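Local coordinates for N-alpha-acetyltransferase (Sulfolobus solfataricus strain P2, PDB 5C88), which transfers the acetyl group of acetyl-CoA to the free alpha-amino group at protein N-termini, with a preference for those that begin with serine, at residues D21-I26 and Y37-F42; K27-T32 and V89-V94; S82-G87 and N120-Y125. All coordinates share one frame; numbering follows the deposited sequence.

Contact 1. Residues D21-I26 and Y37-F42; sequences DIDQII and YPYYFF
Ile26 and Ile22, on the first turns of helix 22-32, meet Tyr39 and Phe42, on the first turn of helix 39-48, in an apolar helix-helix contact; no hydrogen bond links the two segments. Ile26 divides its side chain between the two rings. Its CD1 lies over one face of the Phe42 ring as a CH-pi contact, 3.8 Å from the ring centroid and 30° off the normal, while CG1 lies 3.6 Å from CD1 of Tyr39, whose side chain crosses that of Ile26 at about a right angle. Ile22 CG2 reaches the edge of the Tyr39 ring. These are the two helices that follow the first strand in this GNAT fold, and they rest on the sheet: Ile25 touches Val55 and Tyr65, Phe42 touches Met67. Ile25 turns CG2 anti to the backbone N (chi1 -69° places CG1 beside N), which sets this methyl 3.5 Å from Phe42 CE1. Replacing Phe42 by an alanine would probably leave the methyl groups of Ile25 and Ile26 without their shared partner and open a gap between the helices above Met67. At the exposed margin, Asp23 OD1 passes 3.8 Å from Tyr39 CE1, the carboxylate and ring planes 77° apart. Tyr37, which binds substrate, lies just before the second helix, one face of its ring against Phe41.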
loop_
_atom_site.group_PDB
_atom_site.type_symbol
_atom_site.label_atom_id
_atom_site.label_comp_id
_atom_site.label_asym_id
_atom_site.label_seq_id
_atom_site.Cartn_x
_atom_site.Cartn_y
_atom_site.Cartn_z
ATOM N N ASP A 21 7.129 15.823 -2.490
ATOM C CA ASP A 21 7.014 14.961 -1.313
ATOM C C ASP A 21 7.992 13.806 -1.388
ATOM O O ASP A 21 8.206 13.115 -0.397
ATOM C CB ASP A 21 5.596 14.400 -1.175
ATOM C CG ASP A 21 4.539 15.441 -1.405
ATOM O OD1 ASP A 21 4.804 16.620 -1.096
ATOM O OD2 ASP A 21 3.450 15.092 -1.902
ATOM N N ILE A 22 8.558 13.600 -2.578
ATOM C CA ILE A 22 9.330 12.397 -2.899
ATOM C C ILE A 22 10.471 12.209 -1.921
ATOM O O ILE A 22 10.759 11.099 -1.511
ATOM C CB ILE A 22 9.904 12.443 -4.347
ATOM C CG1 ILE A 22 8.778 12.455 -5.369
ATOM C CG2 ILE A 22 10.817 11.258 -4.610
ATOM C CD1 ILE A 22 7.840 11.282 -5.234
ATOM N N ASP A 23 11.105 13.308 -1.534
ATOM C CA ASP A 23 12.219 13.244 -0.601
ATOM C C ASP A 23 11.729 12.828 0.775
ATOM O O ASP A 23 12.333 11.962 1.417
ATOM C CB ASP A 23 12.950 14.586 -0.539
ATOM C CG ASP A 23 13.533 14.986 -1.881
ATOM O OD1 ASP A 23 14.173 14.126 -2.527
ATOM O OD2 ASP A 23 13.343 16.148 -2.299
ATOM N N GLN A 24 10.625 13.430 1.220
ATOM C CA GLN A 24 10.047 13.067 2.503
ATOM C C GLN A 24 9.610 11.615 2.414
ATOM O O GLN A 24 9.851 10.820 3.322
ATOM C CB GLN A 24 8.877 13.983 2.885
ATOM C CG GLN A 24 9.315 15.424 3.165
ATOM C CD GLN A 24 8.503 16.110 4.259
ATOM O OE1 GLN A 24 8.711 15.856 5.453
ATOM N NE2 GLN A 24 7.590 16.996 3.858
ATOM N N ILE A 25 8.997 11.263 1.291
ATOM C CA ILE A 25 8.536 9.901 1.087
ATOM C C ILE A 25 9.724 8.952 1.157
ATOM O O ILE A 25 9.648 7.935 1.834
ATOM C CB ILE A 25 7.766 9.756 -0.243
ATOM C CG1 ILE A 25 6.431 10.508 -0.142
ATOM C CG2 ILE A 25 7.480 8.308 -0.523
ATOM C CD1 ILE A 25 5.575 10.440 -1.376
ATOM N N ILE A 26 10.841 9.321 0.535
ATOM C CA ILE A 26 12.038 8.478 0.570
ATOM C C ILE A 26 12.579 8.291 1.992
ATOM O O ILE A 26 12.841 7.158 2.391
ATOM C CB ILE A 26 13.173 9.025 -0.357
ATOM C CG1 ILE A 26 13.206 8.243 -1.659
ATOM C CG2 ILE A 26 14.549 8.818 0.253
ATOM C CD1 ILE A 26 11.982 8.389 -2.470
ATOM N N TYR A 37 13.603 1.255 -2.427
ATOM C CA TYR A 37 13.633 1.648 -3.832
ATOM C C TYR A 37 14.372 2.956 -4.072
ATOM O O TYR A 37 14.335 3.852 -3.239
ATOM C CB TYR A 37 12.206 1.787 -4.361
ATOM C CG TYR A 37 11.285 0.696 -3.880
ATOM C CD1 TYR A 37 11.216 -0.515 -4.541
ATOM C CD2 TYR A 37 10.482 0.881 -2.762
ATOM C CE1 TYR A 37 10.375 -1.517 -4.104
ATOM C CE2 TYR A 37 9.642 -0.118 -2.312
ATOM C CZ TYR A 37 9.591 -1.313 -2.990
ATOM O OH TYR A 37 8.749 -2.309 -2.553
ATOM N N PRO A 38 15.041 3.070 -5.226
ATOM C CA PRO A 38 15.621 4.336 -5.696
ATOM C C PRO A 38 14.555 5.393 -5.961
ATOM O O PRO A 38 13.388 5.045 -6.130
ATOM C CB PRO A 38 16.336 3.945 -6.998
ATOM C CG PRO A 38 15.742 2.644 -7.393
ATOM C CD PRO A 38 15.359 1.948 -6.121
ATOM N N TYR A 39 14.962 6.660 -5.987
ATOM C CA TYR A 39 14.049 7.773 -6.200
ATOM C C TYR A 39 13.124 7.562 -7.393
ATOM O O TYR A 39 11.924 7.736 -7.278
ATOM C CB TYR A 39 14.831 9.079 -6.393
ATOM C CG TYR A 39 15.585 9.536 -5.165
ATOM C CD1 TYR A 39 14.937 10.242 -4.157
ATOM C CD2 TYR A 39 16.948 9.279 -5.017
ATOM C CE1 TYR A 39 15.617 10.668 -3.032
ATOM C CE2 TYR A 39 17.643 9.706 -3.889
ATOM C CZ TYR A 39 16.967 10.400 -2.898
ATOM O OH TYR A 39 17.626 10.835 -1.767
ATOM N N TYR A 40 13.678 7.161 -8.528
ATOM C CA TYR A 40 12.896 7.101 -9.761
ATOM C C TYR A 40 11.703 6.138 -9.686
ATOM O O TYR A 40 10.783 6.217 -10.498
ATOM C CB TYR A 40 13.795 6.726 -10.951
ATOM C CG TYR A 40 14.190 5.268 -11.039
ATOM C CD1 TYR A 40 13.321 4.317 -11.576
ATOM C CD2 TYR A 40 15.451 4.843 -10.626
ATOM C CE1 TYR A 40 13.675 2.983 -11.660
ATOM C CE2 TYR A 40 15.822 3.517 -10.723
ATOM C CZ TYR A 40 14.924 2.590 -11.239
ATOM O OH TYR A 40 15.268 1.265 -11.336
ATOM N N PHE A 41 11.722 5.231 -8.721
ATOM C CA PHE A 41 10.658 4.242 -8.603
ATOM C C PHE A 41 9.394 4.894 -8.067
ATOM O O PHE A 41 8.297 4.632 -8.535
ATOM C CB PHE A 41 11.109 3.098 -7.699
ATOM C CG PHE A 41 10.214 1.900 -7.728
ATOM C CD1 PHE A 41 10.302 0.975 -8.752
ATOM C CD2 PHE A 41 9.327 1.665 -6.694
ATOM C CE1 PHE A 41 9.491 -0.155 -8.761
ATOM C CE2 PHE A 41 8.510 0.544 -6.688
ATOM C CZ PHE A 41 8.591 -0.367 -7.726
ATOM N N PHE A 42 9.557 5.760 -7.081
ATOM C CA PHE A 42 8.432 6.529 -6.566
ATOM C C PHE A 42 7.878 7.504 -7.603
ATOM O O PHE A 42 6.672 7.638 -7.750
ATOM C CB PHE A 42 8.847 7.304 -5.316
ATOM C CG PHE A 42 9.170 6.437 -4.141
ATOM C CD1 PHE A 42 8.227 6.195 -3.169
ATOM C CD2 PHE A 42 10.423 5.883 -3.999
ATOM C CE1 PHE A 42 8.520 5.409 -2.089
ATOM C CE2 PHE A 42 10.732 5.101 -2.909
ATOM C CZ PHE A 42 9.777 4.859 -1.954
#

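Contact 2. Residues K27-T32 and V89-V94. With COA (coenzyme A), chain C.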
loop_
_atom_site.group_PDB
_atom_site.type_symbol
_atom_site.label_atom_id
_atom_site.label_comp_id
_atom_site.label_asym_id
_atom_site.label_seq_id
_atom_site.Cartn_x
_atom_site.Cartn_y
_atom_site.Cartn_z
ATOM N N LYS A 27 12.732 9.368 2.764
ATOM C CA LYS A 27 13.304 9.222 4.102
ATOM C C LYS A 27 12.396 8.317 4.936
ATOM O O LYS A 27 12.875 7.482 5.697
ATOM C CB LYS A 27 13.515 10.581 4.790
ATOM C CG LYS A 27 12.304 11.134 5.538
ATOM C CD LYS A 27 12.605 12.428 6.290
ATOM C CE LYS A 27 11.376 12.908 7.070
ATOM N NZ LYS A 27 10.216 13.257 6.192
ATOM N N ILE A 28 11.085 8.455 4.754
ATOM C CA ILE A 28 10.145 7.673 5.532
ATOM C C ILE A 28 10.349 6.225 5.178
ATOM O O ILE A 28 10.412 5.374 6.054
ATOM C CB ILE A 28 8.690 8.090 5.277
ATOM C CG1 ILE A 28 8.369 9.344 6.089
ATOM C CG2 ILE A 28 7.732 6.953 5.649
ATOM C CD1 ILE A 28 7.196 10.141 5.562
ATOM N N ASN A 29 10.468 5.967 3.881
ATOM C CA ASN A 29 10.768 4.637 3.386
ATOM C C ASN A 29 12.055 4.073 3.999
ATOM O O ASN A 29 12.110 2.914 4.443
ATOM C CB ASN A 29 10.898 4.649 1.861
ATOM C CG ASN A 29 11.078 3.268 1.302
ATOM O OD1 ASN A 29 12.126 2.920 0.783
ATOM N ND2 ASN A 29 10.055 2.457 1.447
ATOM N N ARG A 30 13.092 4.903 4.010
ATOM C CA ARG A 30 14.387 4.476 4.501
ATOM C C ARG A 30 14.346 4.184 6.004
ATOM O O ARG A 30 14.876 3.167 6.465
ATOM C CB ARG A 30 15.432 5.536 4.180
ATOM C CG ARG A 30 15.563 5.849 2.691
ATOM C CD ARG A 30 16.232 4.722 1.946
ATOM N NE ARG A 30 16.767 5.146 0.655
ATOM C CZ ARG A 30 16.120 5.029 -0.500
ATOM N NH1 ARG A 30 14.892 4.507 -0.533
ATOM N NH2 ARG A 30 16.700 5.435 -1.627
ATOM N N LEU A 31 13.694 5.076 6.748
ATOM C CA LEU A 31 13.517 4.954 8.197
ATOM C C LEU A 31 12.685 3.752 8.650
ATOM O O LEU A 31 12.972 3.132 9.679
ATOM C CB LEU A 31 12.846 6.219 8.751
ATOM C CG LEU A 31 13.676 7.435 9.152
ATOM C CD1 LEU A 31 12.784 8.497 9.766
ATOM C CD2 LEU A 31 14.766 7.023 10.117
ATOM N N THR A 32 11.641 3.443 7.891
ATOM C CA THR A 32 10.592 2.544 8.364
ATOM C C THR A 32 10.757 1.087 7.914
ATOM O O THR A 32 10.437 0.161 8.667
ATOM C CB THR A 32 9.201 3.074 7.917
ATOM O OG1 THR A 32 8.843 4.217 8.705
ATOM C CG2 THR A 32 8.133 2.023 8.090
ATOM N N VAL A 89 -0.865 -2.652 -3.639
ATOM C CA VAL A 89 -0.178 -1.799 -2.667
ATOM C C VAL A 89 1.265 -2.222 -2.623
ATOM O O VAL A 89 1.588 -3.205 -1.975
ATOM C CB VAL A 89 -0.740 -1.913 -1.233
ATOM C CG1 VAL A 89 0.033 -0.970 -0.259
ATOM C CG2 VAL A 89 -2.219 -1.638 -1.197
ATOM N N VAL A 90 2.130 -1.487 -3.305
ATOM C CA VAL A 90 3.548 -1.802 -3.340
ATOM C C VAL A 90 4.272 -1.424 -2.030
ATOM O O VAL A 90 5.305 -1.993 -1.683
ATOM C CB VAL A 90 4.191 -1.089 -4.536
ATOM C CG1 VAL A 90 5.708 -1.094 -4.456
ATOM C CG2 VAL A 90 3.701 -1.721 -5.823
ATOM N N SER A 91 3.711 -0.483 -1.284
ATOM C CA SER A 91 4.432 0.102 -0.162
ATOM C C SER A 91 3.539 1.038 0.636
ATOM O O SER A 91 2.753 1.791 0.058
ATOM C CB SER A 91 5.662 0.864 -0.673
ATOM O OG SER A 91 6.480 1.273 0.392
ATOM N N ILE A 92 3.656 0.987 1.957
ATOM C CA ILE A 92 2.898 1.893 2.807
ATOM C C ILE A 92 3.584 2.034 4.158
ATOM O O ILE A 92 3.874 1.062 4.817
ATOM C CB ILE A 92 1.428 1.433 3.009
ATOM C CG1 ILE A 92 0.754 2.279 4.085
ATOM C CG2 ILE A 92 1.334 -0.032 3.408
ATOM C CD1 ILE A 92 -0.657 1.860 4.362
ATOM N N ALA A 93 3.845 3.267 4.564
ATOM C CA ALA A 93 4.568 3.485 5.794
ATOM C C ALA A 93 4.049 4.721 6.495
ATOM O O ALA A 93 3.627 5.678 5.853
ATOM C CB ALA A 93 6.047 3.601 5.515
ATOM N N VAL A 94 4.054 4.657 7.823
ATOM C CA VAL A 94 3.733 5.782 8.699
ATOM C C VAL A 94 4.861 5.946 9.689
ATOM O O VAL A 94 5.309 4.956 10.279
ATOM C CB VAL A 94 2.422 5.567 9.484
ATOM C CG1 VAL A 94 2.110 6.786 10.359
ATOM C CG2 VAL A 94 1.261 5.207 8.538
HETATM N N1A COA C . -0.178 -2.833 17.310
HETATM C C2A COA C . -1.247 -3.640 17.035
HETATM N N3A COA C . -2.117 -3.323 16.028
HETATM C C4A COA C . -1.926 -2.191 15.286
HETATM C C5A COA C . -0.875 -1.383 15.554
HETATM C C6A COA C . 0.001 -1.715 16.581
HETATM N N6A COA C . 1.174 -1.338 17.301
HETATM N N7A COA C . -0.905 -0.334 14.683
HETATM C C8A COA C . -1.985 -0.497 13.878
HETATM N N9A COA C . -2.620 -1.641 14.242
HETATM C C1B COA C . -3.798 -2.198 13.667
HETATM C C2B COA C . -4.804 -2.173 14.508
HETATM O O2B COA C . -5.701 -3.293 14.253
HETATM C C3B COA C . -5.580 -0.776 14.236
HETATM O O3B COA C . -6.917 -0.911 14.700
HETATM P P3B COA C . -7.319 -0.211 16.089
HETATM O O7A COA C . -8.737 0.298 15.980
HETATM O O8A COA C . -6.351 0.931 16.345
HETATM O O9A COA C . -7.243 -1.234 17.203
HETATM C C4B COA C . -5.554 -0.600 12.889
HETATM O O4B COA C . -4.250 -1.255 12.469
HETATM C C5B COA C . -5.548 0.867 12.472
HETATM O O5B COA C . -4.283 1.449 12.767
HETATM P P1A COA C . -3.825 2.798 12.033
HETATM O O1A COA C . -4.866 3.250 11.022
HETATM O O2A COA C . -3.635 3.910 13.048
HETATM O O3A COA C . -2.489 2.451 11.262
HETATM P P2A COA C . -1.080 2.988 11.639
HETATM O O4A COA C . -0.850 2.781 13.122
HETATM O O5A COA C . -1.034 4.464 11.282
HETATM O O6A COA C . 0.108 2.193 10.805
HETATM C CBP COA C . 1.544 0.136 10.848
HETATM C CCP COA C . 0.117 0.753 10.754
HETATM C CDP COA C . 2.336 0.640 12.091
HETATM C CEP COA C . 1.393 -1.405 10.930
HETATM C CAP COA C . 2.364 0.486 9.541
HETATM O OAP COA C . 1.476 0.986 8.587
HETATM C C9P COA C . 3.433 1.479 9.814
HETATM O O9P COA C . 3.185 2.636 9.842
HETATM N N8P COA C . 4.809 1.099 10.049
HETATM C C7P COA C . 5.226 -0.286 10.041
HETATM C C6P COA C . 5.943 -0.551 8.676
HETATM C C5P COA C . 5.813 -2.074 8.387
HETATM O O5P COA C . 6.385 -2.888 9.109
HETATM N N4P COA C . 5.006 -2.505 7.272
HETATM C C3P COA C . 4.360 -1.553 6.461
HETATM C C2P COA C . 4.074 -2.191 5.078
HETATM S S1P COA C . 3.863 -3.961 5.237
#
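Ala93 receives Ile28 and Thr32 where the last turns of helix 22-32 cross strand 83-94, the central strand of the GNAT fold that carries the cofactor. The segment axes are 82° apart, nearly perpendicular, and approach to 8.4 Å. Packing is closest around the Ala93 methyl: Ile28 CG2 comes to 3.8 Å from Ala93 CB, and Thr32 CG2 to 3.7 Å from the same atom. Thr32 holds CG2 anti to the backbone N, with OG1 anti to the carbonyl carbon (chi1 -74°), and this directs the methyl to both Ala93 and the pantetheine chain of coenzyme A. Ile28 continues the apolar layer onto Val62 and Tyr65 of the neighbouring strand 61-72. Toward Ser91 the fit is looser. Asn29 lies near the serine, and Ser91 OG is hydrogen-bonded to the Tyr65 hydroxyl. Val90 and Ser91 together face Met67 in a classic beta bulge, as in other GNAT enzymes, where such a bulge is associated with the parting of this strand from the next parallel one, here 123-129, at the cofactor site. The more exposed side of the helix carries Leu31 and Arg30, which do not touch the strand; Arg30 NH1 bonds to the carbonyl oxygen of Tyr37. Ile92 and Val94 point away from the helix, against helix 103-117; the loop before that helix and its first turn supply the N-H groups of Arg100, Gly102 and Ala104 to the cofactor. A weak hydrogen bond joins Val94 N to COA O9P at 3.0 Å, bent to 129° at the hydrogen, while Thr32 CG2 lies 3.4 Å from COA C6P.

Contact 3. Residues S82-G87 and N120-Y125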
loop_
_atom_site.group_PDB
_atom_site.type_symbol
_atom_site.label_atom_id
_atom_site.label_comp_id
_atom_site.label_asym_id
_atom_site.label_seq_id
_atom_site.Cartn_x
_atom_site.Cartn_y
_atom_site.Cartn_z
ATOM N N SER A 82 -11.428 -15.043 -13.640
ATOM C CA SER A 82 -10.049 -15.501 -13.821
ATOM C C SER A 82 -9.044 -14.361 -14.028
ATOM O O SER A 82 -8.031 -14.295 -13.331
ATOM C CB SER A 82 -9.968 -16.473 -14.998
ATOM O OG SER A 82 -10.347 -15.846 -16.212
ATOM N N LEU A 83 -9.319 -13.470 -14.978
ATOM C CA LEU A 83 -8.404 -12.371 -15.278
ATOM C C LEU A 83 -9.027 -11.033 -14.933
ATOM O O LEU A 83 -10.197 -10.803 -15.186
ATOM C CB LEU A 83 -7.992 -12.406 -16.742
ATOM C CG LEU A 83 -7.040 -13.547 -17.081
ATOM C CD1 LEU A 83 -7.150 -13.910 -18.536
ATOM C CD2 LEU A 83 -5.610 -13.149 -16.723
ATOM N N VAL A 84 -8.231 -10.139 -14.363
ATOM C CA VAL A 84 -8.803 -9.013 -13.640
ATOM C C VAL A 84 -7.866 -7.815 -13.566
ATOM O O VAL A 84 -6.651 -7.946 -13.726
ATOM C CB VAL A 84 -9.180 -9.464 -12.219
ATOM C CG1 VAL A 84 -7.931 -9.839 -11.439
ATOM C CG2 VAL A 84 -9.934 -8.401 -11.496
ATOM N N ARG A 85 -8.430 -6.637 -13.339
ATOM C CA ARG A 85 -7.603 -5.497 -12.992
ATOM C C ARG A 85 -7.449 -5.426 -11.476
ATOM O O ARG A 85 -8.433 -5.357 -10.734
ATOM C CB ARG A 85 -8.192 -4.200 -13.549
ATOM C CG ARG A 85 -7.198 -3.066 -13.558
ATOM C CD ARG A 85 -7.407 -2.126 -14.726
ATOM N NE ARG A 85 -7.389 -2.802 -16.018
ATOM C CZ ARG A 85 -6.285 -3.170 -16.655
ATOM N NH1 ARG A 85 -5.099 -2.960 -16.102
ATOM N NH2 ARG A 85 -6.367 -3.767 -17.840
ATOM N N LYS A 86 -6.207 -5.470 -11.012
ATOM C CA LYS A 86 -5.965 -5.476 -9.580
ATOM C C LYS A 86 -5.052 -4.341 -9.129
ATOM O O LYS A 86 -4.118 -3.927 -9.828
ATOM C CB LYS A 86 -5.385 -6.822 -9.154
ATOM C CG LYS A 86 -4.347 -7.371 -10.086
ATOM C CD LYS A 86 -4.018 -8.820 -9.746
ATOM C CE LYS A 86 -3.060 -9.395 -10.754
ATOM N NZ LYS A 86 -2.734 -10.800 -10.475
ATOM N N GLY A 87 -5.349 -3.832 -7.947
ATOM C CA GLY A 87 -4.594 -2.735 -7.385
ATOM C C GLY A 87 -3.581 -3.343 -6.454
ATOM O O GLY A 87 -3.931 -4.112 -5.559
ATOM N N ASN A 120 -10.339 1.125 -12.276
ATOM C CA ASN A 120 -11.171 -0.072 -12.505
ATOM C C ASN A 120 -10.658 -1.369 -11.853
ATOM O O ASN A 120 -10.812 -2.460 -12.407
ATOM C CB ASN A 120 -11.335 -0.330 -14.014
ATOM C CG ASN A 120 -11.779 0.900 -14.781
ATOM O OD1 ASN A 120 -12.650 1.649 -14.337
ATOM N ND2 ASN A 120 -11.178 1.113 -15.944
ATOM N N ALA A 121 -10.054 -1.258 -10.681
ATOM C CA ALA A 121 -9.613 -2.441 -9.958
ATOM C C ALA A 121 -10.808 -3.231 -9.415
ATOM O O ALA A 121 -11.768 -2.652 -8.919
ATOM C CB ALA A 121 -8.667 -2.044 -8.821
ATOM N N GLU A 122 -10.743 -4.555 -9.507
ATOM C CA GLU A 122 -11.765 -5.407 -8.914
ATOM C C GLU A 122 -11.299 -5.919 -7.571
ATOM O O GLU A 122 -12.096 -6.399 -6.760
ATOM C CB GLU A 122 -12.098 -6.583 -9.820
ATOM C CG GLU A 122 -13.477 -6.536 -10.416
ATOM C CD GLU A 122 -14.551 -6.263 -9.374
ATOM O OE1 GLU A 122 -14.498 -6.851 -8.265
ATOM O OE2 GLU A 122 -15.448 -5.447 -9.667
ATOM N N GLU A 123 -9.995 -5.822 -7.341
ATOM C CA GLU A 123 -9.433 -6.253 -6.073
ATOM C C GLU A 123 -8.117 -5.552 -5.787
ATOM O O GLU A 123 -7.464 -5.019 -6.682
ATOM C CB GLU A 123 -9.228 -7.766 -6.054
ATOM C CG GLU A 123 -8.292 -8.264 -7.134
ATOM C CD GLU A 123 -7.515 -9.481 -6.685
ATOM O OE1 GLU A 123 -6.792 -9.371 -5.666
ATOM O OE2 GLU A 123 -7.637 -10.545 -7.332
ATOM N N ILE A 124 -7.759 -5.550 -4.513
ATOM C CA ILE A 124 -6.522 -4.964 -4.049
ATOM C C ILE A 124 -5.791 -5.972 -3.163
ATOM O O ILE A 124 -6.373 -6.535 -2.232
ATOM C CB ILE A 124 -6.762 -3.639 -3.278
ATOM C CG1 ILE A 124 -5.466 -3.183 -2.597
ATOM C CG2 ILE A 124 -7.878 -3.782 -2.240
ATOM C CD1 ILE A 124 -5.646 -1.986 -1.680
ATOM N N TYR A 125 -4.520 -6.212 -3.475
ATOM C CA TYR A 125 -3.726 -7.158 -2.717
ATOM C C TYR A 125 -2.391 -6.575 -2.295
ATOM O O TYR A 125 -1.989 -5.514 -2.767
ATOM C CB TYR A 125 -3.498 -8.446 -3.524
ATOM C CG TYR A 125 -2.443 -8.367 -4.613
ATOM C CD1 TYR A 125 -1.159 -8.879 -4.408
ATOM C CD2 TYR A 125 -2.741 -7.817 -5.864
ATOM C CE1 TYR A 125 -0.187 -8.828 -5.414
ATOM C CE2 TYR A 125 -1.784 -7.765 -6.879
ATOM C CZ TYR A 125 -0.512 -8.267 -6.649
ATOM O OH TYR A 125 0.427 -8.213 -7.653
#
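Gly87 and Ile124 pair in parallel where strand 83-94 meets strand 123-129, the two strands joined by helix 103-117 in a beta-alpha-beta crossover. Three backbone hydrogen bonds link the segments. Gly87 N gives to Glu123 O at 2.7 Å, nearly straight at 173°, and Gly87 O accepts Tyr125 N at 3.0 Å, so the glycine is gripped through both its polar atoms. Earlier in 120-125, Glu122 N gives to Arg85 O at 2.7 Å. CA-H...O contacts reinforce them, the shortest between Ile124 CA and Gly87 O at 3.1 Å.

Apolar contacts flank these bonds. Val84 turns CG2 anti to the backbone N, against Glu122 CB, the two side chains crossing at about a right angle. On the face that carries Lys86 and Glu123, the extended lysine chain lays CD 3.8 Å from CE2 of Tyr125. Ile124, on the other face, packs under helix 103-117 against Leu108 and Met112.

Polar ends find partners elsewhere. Lys86 NZ bonds to Phe74 O. Tyr125 OH bonds to Glu71 OE2, and the Tyr125 ring stacks on that of the zinc ligand His88. Glu123 OE2 accepts from Asn76 N and Ser75 OG, Ser75 being a site that contributes to thermostability. With Lys86 NZ and Glu123 OE2 thus held 5.8 Å apart, main-chain bonds chiefly join the segments, and any attraction between the two charges is probably long-range.

In the fold
Contact 1 joins two helices, contact 2 sets one of them on strand 83-94, and contact 3 pairs that strand with its neighbour in the GNAT sheet, 123-129. Contacts 1 and 2 share helix 22-32, have centres about 10 Å apart and touch. Contacts 2 and 3 share strand 83-94; their centres are about 23 Å apart on opposite sides of the chain's centre, yet Val89 meets both Ile124 and Tyr125. Contacts 1 and 3 do not touch, and contact 1 closes before contact 3 opens, whereas contact 2 alternates with each along the chain. One long strand therefore connects the cofactor-binding region, bordered by the two helices whose connection carries Tyr37 of the substrate site, to the distant pairing with strand 123-129.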